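Local coordinates for chromosomal replication initiator protein DnaA (Aquifex aeolicus, PDB 1L8Q) that binds the origin of chromosomal replication in its ATP form and starts assembly of the bacterial replication initiation complex, at residues R20-V25 against V162-D167; S72-A77 against V107-G112; N94-V99 against F121-T126; E235-Y240 against K262-L267. One frame throughout, in Å; residues are numbered along the deposited sequence.

Interaction 1. Residues R20-V25 against V162-D167; sequences RLAYEV and VEIELD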
loop_
_atom_site.group_PDB
_atom_site.type_symbol
_atom_site.label_atom_id
_atom_site.label_comp_id
_atom_site.label_asym_id
_atom_site.label_seq_id
_atom_site.Cartn_x
_atom_site.Cartn_y
_atom_site.Cartn_z
ATOM N N ARG A 20 -9.425 12.166 9.254
ATOM C CA ARG A 20 -10.586 12.731 9.925
ATOM C C ARG A 20 -11.864 12.704 9.077
ATOM O O ARG A 20 -12.897 12.179 9.530
ATOM C CB ARG A 20 -10.273 14.158 10.353
ATOM C CG ARG A 20 -11.045 14.643 11.551
ATOM C CD ARG A 20 -10.777 16.091 11.882
ATOM N NE ARG A 20 -12.025 16.816 12.094
ATOM C CZ ARG A 20 -12.195 18.116 11.862
ATOM N NH1 ARG A 20 -11.188 18.864 11.416
ATOM N NH2 ARG A 20 -13.376 18.669 12.091
ATOM N N LEU A 21 -11.804 13.273 7.864
ATOM C CA LEU A 21 -12.961 13.276 6.956
ATOM C C LEU A 21 -13.568 11.882 6.877
ATOM O O LEU A 21 -14.709 11.665 7.264
ATOM C CB LEU A 21 -12.534 13.692 5.552
ATOM C CG LEU A 21 -13.336 14.718 4.766
ATOM C CD1 LEU A 21 -13.141 14.473 3.297
ATOM C CD2 LEU A 21 -14.775 14.677 5.126
ATOM N N ALA A 22 -12.792 10.938 6.361
ATOM C CA ALA A 22 -13.258 9.582 6.209
ATOM C C ALA A 22 -13.890 9.120 7.510
ATOM O O ALA A 22 -15.025 8.647 7.533
ATOM C CB ALA A 22 -12.111 8.680 5.837
ATOM N N TYR A 23 -13.158 9.273 8.601
ATOM C CA TYR A 23 -13.650 8.838 9.891
ATOM C C TYR A 23 -14.977 9.506 10.253
ATOM O O TYR A 23 -15.928 8.833 10.683
ATOM C CB TYR A 23 -12.619 9.119 10.973
ATOM C CG TYR A 23 -13.018 8.653 12.339
ATOM C CD1 TYR A 23 -12.869 7.331 12.703
ATOM C CD2 TYR A 23 -13.541 9.538 13.275
ATOM C CE1 TYR A 23 -13.229 6.889 13.958
ATOM C CE2 TYR A 23 -13.897 9.120 14.526
ATOM C CZ TYR A 23 -13.739 7.789 14.865
ATOM O OH TYR A 23 -14.083 7.355 16.117
ATOM N N GLU A 24 -15.042 10.824 10.098
ATOM C CA GLU A 24 -16.246 11.537 10.469
ATOM C C GLU A 24 -17.407 11.127 9.594
ATOM O O GLU A 24 -18.516 10.850 10.107
ATOM C CB GLU A 24 -16.036 13.046 10.439
ATOM C CG GLU A 24 -15.467 13.604 11.732
ATOM C CD GLU A 24 -15.118 15.079 11.635
ATOM O OE1 GLU A 24 -15.511 15.730 10.652
ATOM O OE2 GLU A 24 -14.449 15.593 12.545
ATOM N N VAL A 25 -17.164 11.064 8.284
ATOM C CA VAL A 25 -18.207 10.665 7.339
ATOM C C VAL A 25 -18.752 9.272 7.660
ATOM O O VAL A 25 -19.956 9.069 7.719
ATOM C CB VAL A 25 -17.730 10.748 5.871
ATOM C CG1 VAL A 25 -18.725 10.058 4.939
ATOM C CG2 VAL A 25 -17.540 12.203 5.468
ATOM N N VAL A 162 -13.975 10.345 -0.286
ATOM C CA VAL A 162 -13.039 10.907 0.674
ATOM C C VAL A 162 -11.676 10.216 0.656
ATOM O O VAL A 162 -11.562 9.011 0.851
ATOM C CB VAL A 162 -13.604 10.897 2.102
ATOM C CG1 VAL A 162 -15.046 11.347 2.095
ATOM C CG2 VAL A 162 -13.533 9.544 2.667
ATOM N N GLU A 163 -10.644 10.994 0.416
ATOM C CA GLU A 163 -9.286 10.499 0.410
ATOM C C GLU A 163 -8.836 10.244 1.841
ATOM O O GLU A 163 -9.184 10.974 2.726
ATOM C CB GLU A 163 -8.387 11.549 -0.238
ATOM C CG GLU A 163 -6.950 11.148 -0.430
ATOM C CD GLU A 163 -6.211 12.125 -1.329
ATOM O OE1 GLU A 163 -6.730 13.262 -1.514
ATOM O OE2 GLU A 163 -5.126 11.764 -1.864
ATOM N N ILE A 164 -8.051 9.211 2.066
ATOM C CA ILE A 164 -7.578 8.931 3.410
ATOM C C ILE A 164 -6.062 8.841 3.437
ATOM O O ILE A 164 -5.441 8.296 2.525
ATOM C CB ILE A 164 -8.237 7.646 3.940
ATOM C CG1 ILE A 164 -7.897 7.410 5.394
ATOM C CG2 ILE A 164 -7.874 6.443 3.091
ATOM C CD1 ILE A 164 -8.461 6.147 5.898
ATOM N N GLU A 165 -5.460 9.423 4.459
ATOM C CA GLU A 165 -3.997 9.421 4.581
ATOM C C GLU A 165 -3.566 9.078 5.993
ATOM O O GLU A 165 -4.280 9.338 6.962
ATOM C CB GLU A 165 -3.390 10.796 4.196
ATOM C CG GLU A 165 -3.133 10.994 2.706
ATOM C CD GLU A 165 -3.075 12.478 2.274
ATOM O OE1 GLU A 165 -2.740 12.742 1.088
ATOM O OE2 GLU A 165 -3.364 13.388 3.097
ATOM N N LEU A 166 -2.389 8.485 6.101
ATOM C CA LEU A 166 -1.804 8.208 7.387
ATOM C C LEU A 166 -0.708 9.232 7.635
ATOM O O LEU A 166 0.426 9.043 7.222
ATOM C CB LEU A 166 -1.227 6.816 7.415
ATOM C CG LEU A 166 -1.002 6.295 8.833
ATOM C CD1 LEU A 166 -2.332 5.872 9.409
ATOM C CD2 LEU A 166 -0.038 5.134 8.830
ATOM N N ASP A 167 -1.060 10.320 8.300
ATOM C CA ASP A 167 -0.137 11.408 8.522
ATOM C C ASP A 167 0.870 11.146 9.653
ATOM O O ASP A 167 0.710 10.222 10.446
ATOM C CB ASP A 167 -0.906 12.713 8.767
ATOM C CG ASP A 167 -1.510 12.808 10.183
ATOM O OD1 ASP A 167 -1.372 11.868 10.987
ATOM O OD2 ASP A 167 -2.136 13.810 10.580
#
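The apolar contact centres on V162, whose CG1 is anti to the carbonyl carbon while CG2 lies between the backbone N and the carbonyl carbon (chi1 -43°). This turns CG2 to A22 and CG1 to L21 and V25. V162 CG2 lies 3.6 Å from A22 CB and equally near A22 CA. The L21 side chain runs obliquely to V162, with L21 CD1 3.8 Å from V162 CB. V25 CG2 reaches V162 CG1 at 4.3 Å. I164 CG1 touches A22 CB more loosely, at 4.4 Å. The ionic interaction stays within the helix: R20 NE donates to E24 OE2 at 2.8 Å, from 46° out of the carboxylate plane. Backbone bonds join V162 and I164 to strand 40-43, and I164 also touches T48 and K50 of the P-loop. No hydrogen bond links 20-25 to 162-167. Helix 20-31 therefore meets the edge strand of the AAA+ sheet by shape and hydrophobicity, with its charged pair kept off the interface.

Interaction 2. Residues S72-A77 against V107-G112; sequences SADDFA and VQFLSG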
loop_
_atom_site.group_PDB
_atom_site.type_symbol
_atom_site.label_atom_id
_atom_site.label_comp_id
_atom_site.label_asym_id
_atom_site.label_seq_id
_atom_site.Cartn_x
_atom_site.Cartn_y
_atom_site.Cartn_z
ATOM N N SER A 72 -13.715 -8.268 -0.253
ATOM C CA SER A 72 -12.852 -7.561 -1.170
ATOM C C SER A 72 -13.381 -7.856 -2.542
ATOM O O SER A 72 -14.020 -8.873 -2.757
ATOM C CB SER A 72 -11.383 -7.999 -1.018
ATOM O OG SER A 72 -11.138 -9.307 -1.538
ATOM N N ALA A 73 -13.145 -6.956 -3.468
ATOM C CA ALA A 73 -13.691 -7.107 -4.803
ATOM C C ALA A 73 -13.220 -8.382 -5.481
ATOM O O ALA A 73 -13.961 -8.986 -6.232
ATOM C CB ALA A 73 -13.359 -5.897 -5.655
ATOM N N ASP A 74 -11.989 -8.790 -5.214
ATOM C CA ASP A 74 -11.453 -9.975 -5.867
ATOM C C ASP A 74 -12.126 -11.241 -5.374
ATOM O O ASP A 74 -12.360 -12.167 -6.144
ATOM C CB ASP A 74 -9.936 -10.078 -5.694
ATOM C CG ASP A 74 -9.235 -10.506 -6.985
ATOM O OD1 ASP A 74 -9.077 -9.654 -7.897
ATOM O OD2 ASP A 74 -8.829 -11.674 -7.198
ATOM N N ASP A 75 -12.426 -11.286 -4.082
ATOM C CA ASP A 75 -13.097 -12.445 -3.519
ATOM C C ASP A 75 -14.546 -12.432 -3.982
ATOM O O ASP A 75 -15.152 -13.493 -4.205
ATOM C CB ASP A 75 -13.047 -12.406 -2.004
ATOM C CG ASP A 75 -11.661 -12.750 -1.437
ATOM O OD1 ASP A 75 -10.830 -13.392 -2.131
ATOM O OD2 ASP A 75 -11.328 -12.426 -0.278
ATOM N N PHE A 76 -15.097 -11.225 -4.134
ATOM C CA PHE A 76 -16.454 -11.056 -4.613
ATOM C C PHE A 76 -16.522 -11.652 -6.009
ATOM O O PHE A 76 -17.393 -12.469 -6.307
ATOM C CB PHE A 76 -16.801 -9.566 -4.652
ATOM C CG PHE A 76 -18.213 -9.267 -5.081
ATOM C CD1 PHE A 76 -19.252 -9.259 -4.150
ATOM C CD2 PHE A 76 -18.498 -8.962 -6.406
ATOM C CE1 PHE A 76 -20.545 -8.956 -4.541
ATOM C CE2 PHE A 76 -19.794 -8.670 -6.813
ATOM C CZ PHE A 76 -20.811 -8.650 -5.887
ATOM N N ALA A 77 -15.561 -11.265 -6.846
ATOM C CA ALA A 77 -15.486 -11.747 -8.214
ATOM C C ALA A 77 -15.380 -13.261 -8.260
ATOM O O ALA A 77 -16.055 -13.935 -9.042
ATOM C CB ALA A 77 -14.294 -11.116 -8.934
ATOM N N VAL A 107 -11.943 -1.971 -4.586
ATOM C CA VAL A 107 -12.733 -1.875 -5.819
ATOM C C VAL A 107 -11.927 -1.857 -7.116
ATOM O O VAL A 107 -12.401 -2.256 -8.149
ATOM C CB VAL A 107 -13.608 -0.651 -5.766
ATOM C CG1 VAL A 107 -14.135 -0.316 -7.139
ATOM C CG2 VAL A 107 -14.735 -0.888 -4.815
ATOM N N GLN A 108 -10.708 -1.401 -7.049
ATOM C CA GLN A 108 -9.829 -1.362 -8.211
ATOM C C GLN A 108 -9.774 -2.698 -8.932
ATOM O O GLN A 108 -9.602 -2.742 -10.149
ATOM C CB GLN A 108 -8.434 -1.043 -7.714
ATOM C CG GLN A 108 -8.490 -0.675 -6.237
ATOM C CD GLN A 108 -7.488 -1.405 -5.453
ATOM O OE1 GLN A 108 -6.542 -1.914 -6.006
ATOM N NE2 GLN A 108 -7.679 -1.471 -4.157
ATOM N N PHE A 109 -9.873 -3.787 -8.166
ATOM C CA PHE A 109 -9.758 -5.133 -8.716
ATOM C C PHE A 109 -11.002 -5.575 -9.488
ATOM O O PHE A 109 -11.046 -6.671 -10.030
ATOM C CB PHE A 109 -9.387 -6.139 -7.618
ATOM C CG PHE A 109 -7.988 -5.963 -7.089
ATOM C CD1 PHE A 109 -6.899 -5.967 -7.956
ATOM C CD2 PHE A 109 -7.759 -5.775 -5.736
ATOM C CE1 PHE A 109 -5.594 -5.784 -7.469
ATOM C CE2 PHE A 109 -6.474 -5.596 -5.244
ATOM C CZ PHE A 109 -5.388 -5.598 -6.113
ATOM N N LEU A 110 -12.002 -4.706 -9.539
ATOM C CA LEU A 110 -13.172 -4.924 -10.371
ATOM C C LEU A 110 -12.816 -4.824 -11.862
ATOM O O LEU A 110 -13.568 -5.311 -12.708
ATOM C CB LEU A 110 -14.231 -3.876 -10.050
ATOM C CG LEU A 110 -15.547 -4.224 -9.358
ATOM C CD1 LEU A 110 -15.509 -5.511 -8.538
ATOM C CD2 LEU A 110 -16.008 -3.045 -8.528
ATOM N N SER A 111 -11.683 -4.186 -12.191
ATOM C CA SER A 111 -11.336 -3.986 -13.604
ATOM C C SER A 111 -11.178 -5.273 -14.383
ATOM O O SER A 111 -10.509 -6.198 -13.941
ATOM C CB SER A 111 -10.099 -3.072 -13.818
ATOM O OG SER A 111 -9.366 -2.842 -12.628
ATOM N N GLY A 112 -11.790 -5.312 -15.561
ATOM C CA GLY A 112 -11.758 -6.493 -16.401
ATOM C C GLY A 112 -12.922 -7.427 -16.119
ATOM O O GLY A 112 -13.520 -7.993 -17.042
#
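A73 points its methyl at the 3-10 turn 107-110 and meets it at several points. A73 CB is 3.6 Å from L110 CD1, 4.1 Å from V107 CA and 4.4 Å from F109 CB. The L110 side chain starts off to one side and then bends back, which brings CD1 to the methyl. D74 and F109 meet beside this apolar patch. Their side chains run obliquely to each other, and the carboxylate and ring planes stand 84° apart. D74 OD1 lies 3.5 Å from F109 CB and 3.9 Å from F109 CG, at the base of the ring. F109 CG lies beside its own backbone N (chi1 -69°), and the far end of the ring leads away from the helix. The polar partner of D74 OD1 is K113, an ssDNA-binding residue, in a salt bridge. The contact joins the start of helix 73-86 to the turn between strand 101-105 and helix 114-129; F76 and L110 both touch T116 on that last helix.

Interaction 3. Residues N94-V99 against F121-T126; sequences NMYKSV and FHIFNT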
loop_
_atom_site.group_PDB
_atom_site.type_symbol
_atom_site.label_atom_id
_atom_site.label_comp_id
_atom_site.label_asym_id
_atom_site.label_seq_id
_atom_site.Cartn_x
_atom_site.Cartn_y
_atom_site.Cartn_z
ATOM N N ASN A 94 -29.200 -12.756 -4.036
ATOM C CA ASN A 94 -30.087 -12.604 -2.902
ATOM C C ASN A 94 -29.328 -12.326 -1.622
ATOM O O ASN A 94 -29.741 -11.494 -0.819
ATOM C CB ASN A 94 -30.978 -13.823 -2.753
ATOM C CG ASN A 94 -31.936 -13.989 -3.924
ATOM O OD1 ASN A 94 -32.152 -13.059 -4.712
ATOM N ND2 ASN A 94 -32.517 -15.185 -4.046
HETATM N N MSE A 95 -28.213 -13.018 -1.440
HETATM C CA MSE A 95 -27.345 -12.798 -0.301
HETATM C C MSE A 95 -27.014 -11.314 -0.216
HETATM O O MSE A 95 -27.361 -10.628 0.751
HETATM C CB MSE A 95 -26.037 -13.577 -0.496
HETATM C CG MSE A 95 -25.331 -14.040 0.798
HETATM SE SE MSE A 95 -23.549 -14.938 0.474
HETATM C CE MSE A 95 -23.970 -15.986 -1.157
ATOM N N TYR A 96 -26.348 -10.822 -1.253
ATOM C CA TYR A 96 -25.857 -9.468 -1.266
ATOM C C TYR A 96 -26.971 -8.427 -1.263
ATOM O O TYR A 96 -26.811 -7.345 -0.692
ATOM C CB TYR A 96 -24.901 -9.266 -2.449
ATOM C CG TYR A 96 -23.513 -9.744 -2.151
ATOM C CD1 TYR A 96 -22.613 -8.934 -1.470
ATOM C CD2 TYR A 96 -23.108 -11.025 -2.498
ATOM C CE1 TYR A 96 -21.343 -9.373 -1.165
ATOM C CE2 TYR A 96 -21.835 -11.481 -2.188
ATOM C CZ TYR A 96 -20.953 -10.643 -1.520
ATOM O OH TYR A 96 -19.673 -11.082 -1.202
ATOM N N LYS A 97 -28.109 -8.770 -1.868
ATOM C CA LYS A 97 -29.199 -7.817 -2.012
ATOM C C LYS A 97 -29.973 -7.613 -0.724
ATOM O O LYS A 97 -30.792 -6.697 -0.615
ATOM C CB LYS A 97 -30.143 -8.245 -3.139
ATOM C CG LYS A 97 -29.647 -7.861 -4.506
ATOM C CD LYS A 97 -30.516 -8.396 -5.606
ATOM C CE LYS A 97 -29.862 -8.143 -6.953
ATOM N NZ LYS A 97 -30.560 -8.856 -8.052
ATOM N N SER A 98 -29.677 -8.428 0.270
ATOM C CA SER A 98 -30.478 -8.427 1.478
ATOM C C SER A 98 -29.816 -7.823 2.702
ATOM O O SER A 98 -30.340 -7.940 3.792
ATOM C CB SER A 98 -30.850 -9.850 1.826
ATOM O OG SER A 98 -29.851 -10.381 2.669
ATOM N N VAL A 99 -28.666 -7.198 2.548
ATOM C CA VAL A 99 -27.976 -6.688 3.721
ATOM C C VAL A 99 -28.411 -5.270 4.075
ATOM O O VAL A 99 -29.068 -4.605 3.286
ATOM C CB VAL A 99 -26.441 -6.716 3.528
ATOM C CG1 VAL A 99 -25.957 -8.140 3.322
ATOM C CG2 VAL A 99 -26.035 -5.854 2.367
ATOM N N PHE A 121 -23.436 -3.941 -10.124
ATOM C CA PHE A 121 -24.317 -2.830 -10.413
ATOM C C PHE A 121 -25.714 -3.156 -9.908
ATOM O O PHE A 121 -26.346 -2.365 -9.178
ATOM C CB PHE A 121 -24.358 -2.561 -11.917
ATOM C CG PHE A 121 -25.270 -1.442 -12.312
ATOM C CD1 PHE A 121 -24.767 -0.174 -12.556
ATOM C CD2 PHE A 121 -26.632 -1.657 -12.467
ATOM C CE1 PHE A 121 -25.617 0.868 -12.958
ATOM C CE2 PHE A 121 -27.486 -0.619 -12.859
ATOM C CZ PHE A 121 -26.979 0.633 -13.106
ATOM N N HIS A 122 -26.196 -4.333 -10.286
ATOM C CA HIS A 122 -27.539 -4.715 -9.938
ATOM C C HIS A 122 -27.706 -4.797 -8.438
ATOM O O HIS A 122 -28.716 -4.325 -7.901
ATOM C CB HIS A 122 -27.951 -5.977 -10.669
ATOM C CG HIS A 122 -28.079 -5.778 -12.142
ATOM N ND1 HIS A 122 -29.215 -5.257 -12.725
ATOM C CD2 HIS A 122 -27.190 -5.960 -13.145
ATOM C CE1 HIS A 122 -29.033 -5.162 -14.031
ATOM N NE2 HIS A 122 -27.811 -5.578 -14.311
ATOM N N ILE A 123 -26.702 -5.338 -7.748
ATOM C CA ILE A 123 -26.743 -5.371 -6.291
ATOM C C ILE A 123 -26.707 -3.942 -5.730
ATOM O O ILE A 123 -27.477 -3.595 -4.841
ATOM C CB ILE A 123 -25.582 -6.187 -5.739
ATOM C CG1 ILE A 123 -25.762 -7.665 -6.071
ATOM C CG2 ILE A 123 -25.475 -6.023 -4.237
ATOM C CD1 ILE A 123 -24.543 -8.518 -5.732
ATOM N N PHE A 124 -25.811 -3.121 -6.263
ATOM C CA PHE A 124 -25.699 -1.715 -5.872
ATOM C C PHE A 124 -27.069 -0.977 -5.980
ATOM O O PHE A 124 -27.551 -0.379 -4.995
ATOM C CB PHE A 124 -24.654 -1.026 -6.754
ATOM C CG PHE A 124 -24.356 0.386 -6.357
ATOM C CD1 PHE A 124 -23.178 0.698 -5.691
ATOM C CD2 PHE A 124 -25.234 1.404 -6.666
ATOM C CE1 PHE A 124 -22.889 1.987 -5.337
ATOM C CE2 PHE A 124 -24.952 2.718 -6.305
ATOM C CZ PHE A 124 -23.782 3.011 -5.651
ATOM N N ASN A 125 -27.684 -1.020 -7.170
ATOM C CA ASN A 125 -28.996 -0.411 -7.367
ATOM C C ASN A 125 -30.022 -0.861 -6.321
ATOM O O ASN A 125 -30.736 -0.041 -5.741
ATOM C CB ASN A 125 -29.534 -0.739 -8.757
ATOM C CG ASN A 125 -29.438 0.412 -9.696
ATOM O OD1 ASN A 125 -30.463 0.939 -10.170
ATOM N ND2 ASN A 125 -28.204 0.835 -9.990
ATOM N N THR A 126 -30.109 -2.168 -6.100
ATOM C CA THR A 126 -31.093 -2.704 -5.175
ATOM C C THR A 126 -30.890 -2.109 -3.795
ATOM O O THR A 126 -31.804 -1.516 -3.219
ATOM C CB THR A 126 -31.002 -4.249 -5.093
ATOM O OG1 THR A 126 -31.443 -4.828 -6.321
ATOM C CG2 THR A 126 -31.989 -4.778 -4.082
#
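Two helices of the AAA+ domain meet here: the end of helix 89-97 and the middle of helix 114-129, beside strand 101-105 of the parallel sheet. On the buried side, I123 reaches Y96. I123 CD1 lies 3.4 Å from Y96 CB and 3.9 Å from Y96 CG, and I123 CG2 is 3.7 Å from Y96 CB. The contact is thus at the root of the tyrosine, whose ring leads on to F76 and F92. Both Y96 and I123 also touch L102 of the sheet. On the outer side, the extended chain of K97 passes T126 at about a right angle. K97 CG is 3.9 Å from T126 CG2, and K97 CE is 3.7 Å from T126 OG1. With OG1 beside its own backbone N (chi1 -69°), the T126 hydroxyl reaches back to H122 O, one turn earlier. T126 OG1 donates to H122 O at 3.2 Å, and T126 N reaches the same oxygen from the opposite face of its plane. H122 O therefore accepts two bonds within its own helix. Across the helices the chemistry is mainly apolar: the lysine contributes its methylene chain, and no hydrogen bond or salt bridge fixes its ammonium to segment 121-126.

Interaction 4. Residues E235-Y240 against K262-L267; sequences EFVANY and KIAMYL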
loop_
_atom_site.group_PDB
_atom_site.type_symbol
_atom_site.label_atom_id
_atom_site.label_comp_id
_atom_site.label_asym_id
_atom_site.label_seq_id
_atom_site.Cartn_x
_atom_site.Cartn_y
_atom_site.Cartn_z
ATOM N N GLU A 235 31.956 2.625 -5.027
ATOM C CA GLU A 235 33.397 2.586 -5.255
ATOM C C GLU A 235 33.687 1.644 -6.419
ATOM O O GLU A 235 34.545 1.917 -7.253
ATOM C CB GLU A 235 34.139 2.056 -4.027
ATOM C CG GLU A 235 34.223 3.001 -2.847
ATOM C CD GLU A 235 34.842 2.343 -1.616
ATOM O OE1 GLU A 235 35.003 1.094 -1.608
ATOM O OE2 GLU A 235 35.169 3.076 -0.656
ATOM N N PHE A 236 32.971 0.525 -6.458
ATOM C CA PHE A 236 33.203 -0.478 -7.486
ATOM C C PHE A 236 32.892 0.043 -8.878
ATOM O O PHE A 236 33.757 0.048 -9.748
ATOM C CB PHE A 236 32.400 -1.738 -7.205
ATOM C CG PHE A 236 32.564 -2.785 -8.240
ATOM C CD1 PHE A 236 33.740 -3.501 -8.330
ATOM C CD2 PHE A 236 31.547 -3.050 -9.141
ATOM C CE1 PHE A 236 33.903 -4.460 -9.294
ATOM C CE2 PHE A 236 31.701 -4.011 -10.103
ATOM C CZ PHE A 236 32.886 -4.717 -10.185
ATOM N N VAL A 237 31.654 0.475 -9.090
ATOM C CA VAL A 237 31.249 1.002 -10.384
ATOM C C VAL A 237 32.245 2.047 -10.856
ATOM O O VAL A 237 32.566 2.127 -12.045
ATOM C CB VAL A 237 29.841 1.596 -10.332
ATOM C CG1 VAL A 237 29.623 2.575 -11.474
ATOM C CG2 VAL A 237 28.792 0.478 -10.344
ATOM N N ALA A 238 32.760 2.823 -9.910
ATOM C CA ALA A 238 33.764 3.835 -10.212
ATOM C C ALA A 238 34.994 3.215 -10.857
ATOM O O ALA A 238 35.165 3.275 -12.071
ATOM C CB ALA A 238 34.156 4.585 -8.947
ATOM N N ASN A 239 35.844 2.615 -10.029
ATOM C CA ASN A 239 37.091 2.008 -10.489
ATOM C C ASN A 239 36.978 1.255 -11.817
ATOM O O ASN A 239 37.978 1.077 -12.512
ATOM C CB ASN A 239 37.672 1.094 -9.408
ATOM C CG ASN A 239 37.764 1.780 -8.059
ATOM O OD1 ASN A 239 38.160 2.944 -7.965
ATOM N ND2 ASN A 239 37.388 1.064 -7.004
ATOM N N TYR A 240 35.767 0.815 -12.165
ATOM C CA TYR A 240 35.554 0.121 -13.434
ATOM C C TYR A 240 35.189 1.078 -14.574
ATOM O O TYR A 240 35.643 0.909 -15.703
ATOM C CB TYR A 240 34.492 -0.977 -13.306
ATOM C CG TYR A 240 34.468 -1.914 -14.499
ATOM C CD1 TYR A 240 35.337 -2.999 -14.573
ATOM C CD2 TYR A 240 33.598 -1.695 -15.564
ATOM C CE1 TYR A 240 35.335 -3.850 -15.672
ATOM C CE2 TYR A 240 33.588 -2.540 -16.669
ATOM C CZ TYR A 240 34.459 -3.616 -16.718
ATOM O OH TYR A 240 34.453 -4.458 -17.809
ATOM N N LYS A 262 23.161 4.647 -13.210
ATOM C CA LYS A 262 22.120 3.668 -13.484
ATOM C C LYS A 262 22.551 2.287 -13.022
ATOM O O LYS A 262 21.904 1.688 -12.165
ATOM C CB LYS A 262 21.751 3.654 -14.973
ATOM C CG LYS A 262 20.958 4.881 -15.425
ATOM C CD LYS A 262 20.407 4.712 -16.835
ATOM C CE LYS A 262 19.477 5.864 -17.215
ATOM N NZ LYS A 262 19.055 5.804 -18.649
ATOM N N ILE A 263 23.657 1.790 -13.566
ATOM C CA ILE A 263 24.136 0.466 -13.183
ATOM C C ILE A 263 24.327 0.349 -11.669
ATOM O O ILE A 263 23.935 -0.646 -11.064
ATOM C CB ILE A 263 25.439 0.104 -13.917
ATOM C CG1 ILE A 263 26.596 0.944 -13.396
ATOM C CG2 ILE A 263 25.278 0.261 -15.432
ATOM C CD1 ILE A 263 27.916 0.233 -13.465
ATOM N N ALA A 264 24.926 1.368 -11.061
ATOM C CA ALA A 264 25.137 1.356 -9.624
ATOM C C ALA A 264 23.819 1.091 -8.911
ATOM O O ALA A 264 23.663 0.071 -8.243
ATOM C CB ALA A 264 25.738 2.665 -9.163
HETATM N N MSE A 265 22.869 2.005 -9.053
HETATM C CA MSE A 265 21.562 1.807 -8.452
HETATM C C MSE A 265 21.098 0.378 -8.726
HETATM O O MSE A 265 20.606 -0.310 -7.828
HETATM C CB MSE A 265 20.552 2.814 -9.004
HETATM C CG MSE A 265 20.793 4.235 -8.549
HETATM SE SE MSE A 265 19.670 5.529 -9.465
HETATM C CE MSE A 265 20.272 7.124 -8.565
ATOM N N TYR A 266 21.284 -0.070 -9.966
ATOM C CA TYR A 266 20.908 -1.426 -10.354
ATOM C C TYR A 266 21.645 -2.454 -9.509
ATOM O O TYR A 266 21.051 -3.418 -9.023
ATOM C CB TYR A 266 21.189 -1.666 -11.842
ATOM C CG TYR A 266 20.769 -3.033 -12.319
ATOM C CD1 TYR A 266 19.470 -3.268 -12.762
ATOM C CD2 TYR A 266 21.669 -4.093 -12.324
ATOM C CE1 TYR A 266 19.081 -4.523 -13.200
ATOM C CE2 TYR A 266 21.291 -5.345 -12.751
ATOM C CZ TYR A 266 19.999 -5.559 -13.193
ATOM O OH TYR A 266 19.622 -6.811 -13.619
ATOM N N LEU A 267 22.938 -2.241 -9.325
ATOM C CA LEU A 267 23.736 -3.164 -8.538
ATOM C C LEU A 267 23.328 -3.150 -7.059
ATOM O O LEU A 267 23.314 -4.194 -6.396
ATOM C CB LEU A 267 25.223 -2.865 -8.703
ATOM C CG LEU A 267 25.772 -3.091 -10.113
ATOM C CD1 LEU A 267 27.267 -3.320 -10.075
ATOM C CD2 LEU A 267 25.085 -4.269 -10.756
#
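F236 is the first residue of helix segment 235-240 to reach its partner. F236 CD2 lies 4.4 Å from L267 CD1, and the leucine methyl sits at the ring edge, near the ring plane. The same ring touches Q318 of helix 308-323. V237 comes next and carries most of the contact. It directs both methyls at I263: V237 CG2 is 3.3 Å from I263 CD1, and V237 CG1 is 3.5 Å from that same carbon. The two side chains approach obliquely. I263 holds CG1 between its backbone N and carbonyl carbon (chi1 71°), and its CD1 ends against the valine fork. V237 CG2 also lies 3.8 Å from A264 CA and 3.9 Å from A264 CB, so this methyl rests on the backbone of the second helix. These helices belong to domain IV, the dsDNA-binding domain of DnaA, within its helix-turn-helix family region. Helix 216-241 is the long one that opens the domain, and helix 258-272 packs against it. The axes of the two short segments run at 143° to each other, closer to antiparallel than to perpendicular, and approach to 9.8 Å. V237 CG2 makes one more contact, with L267 CD1 at 4.1 Å. Its partner I263 also touches L315 of helix 308-323.

Overall arrangement
Interactions 1, 2 and 3 belong to the AAA+ domain, and interaction 4 to the DNA-binding domain, on the opposite side of the chain's centre. Interactions 1 and 2 are buried; interaction 3 is partly buried, with a lysine on its outer side. Interaction 1 lies at an edge strand of the parallel sheet. Interactions 2 and 3 are nested inside the loop it closes. Helix 114-129 provides one side of interaction 3 and packs beside interaction 2. The two touch directly, F76 packing on Y96 and I123. Interaction 4 is a buried helix-to-helix contact of aliphatic and aromatic groups. None has a hydrogen bond across its segments, but interaction 2 adds a carboxylate and interaction 3 a threonine hydroxyl.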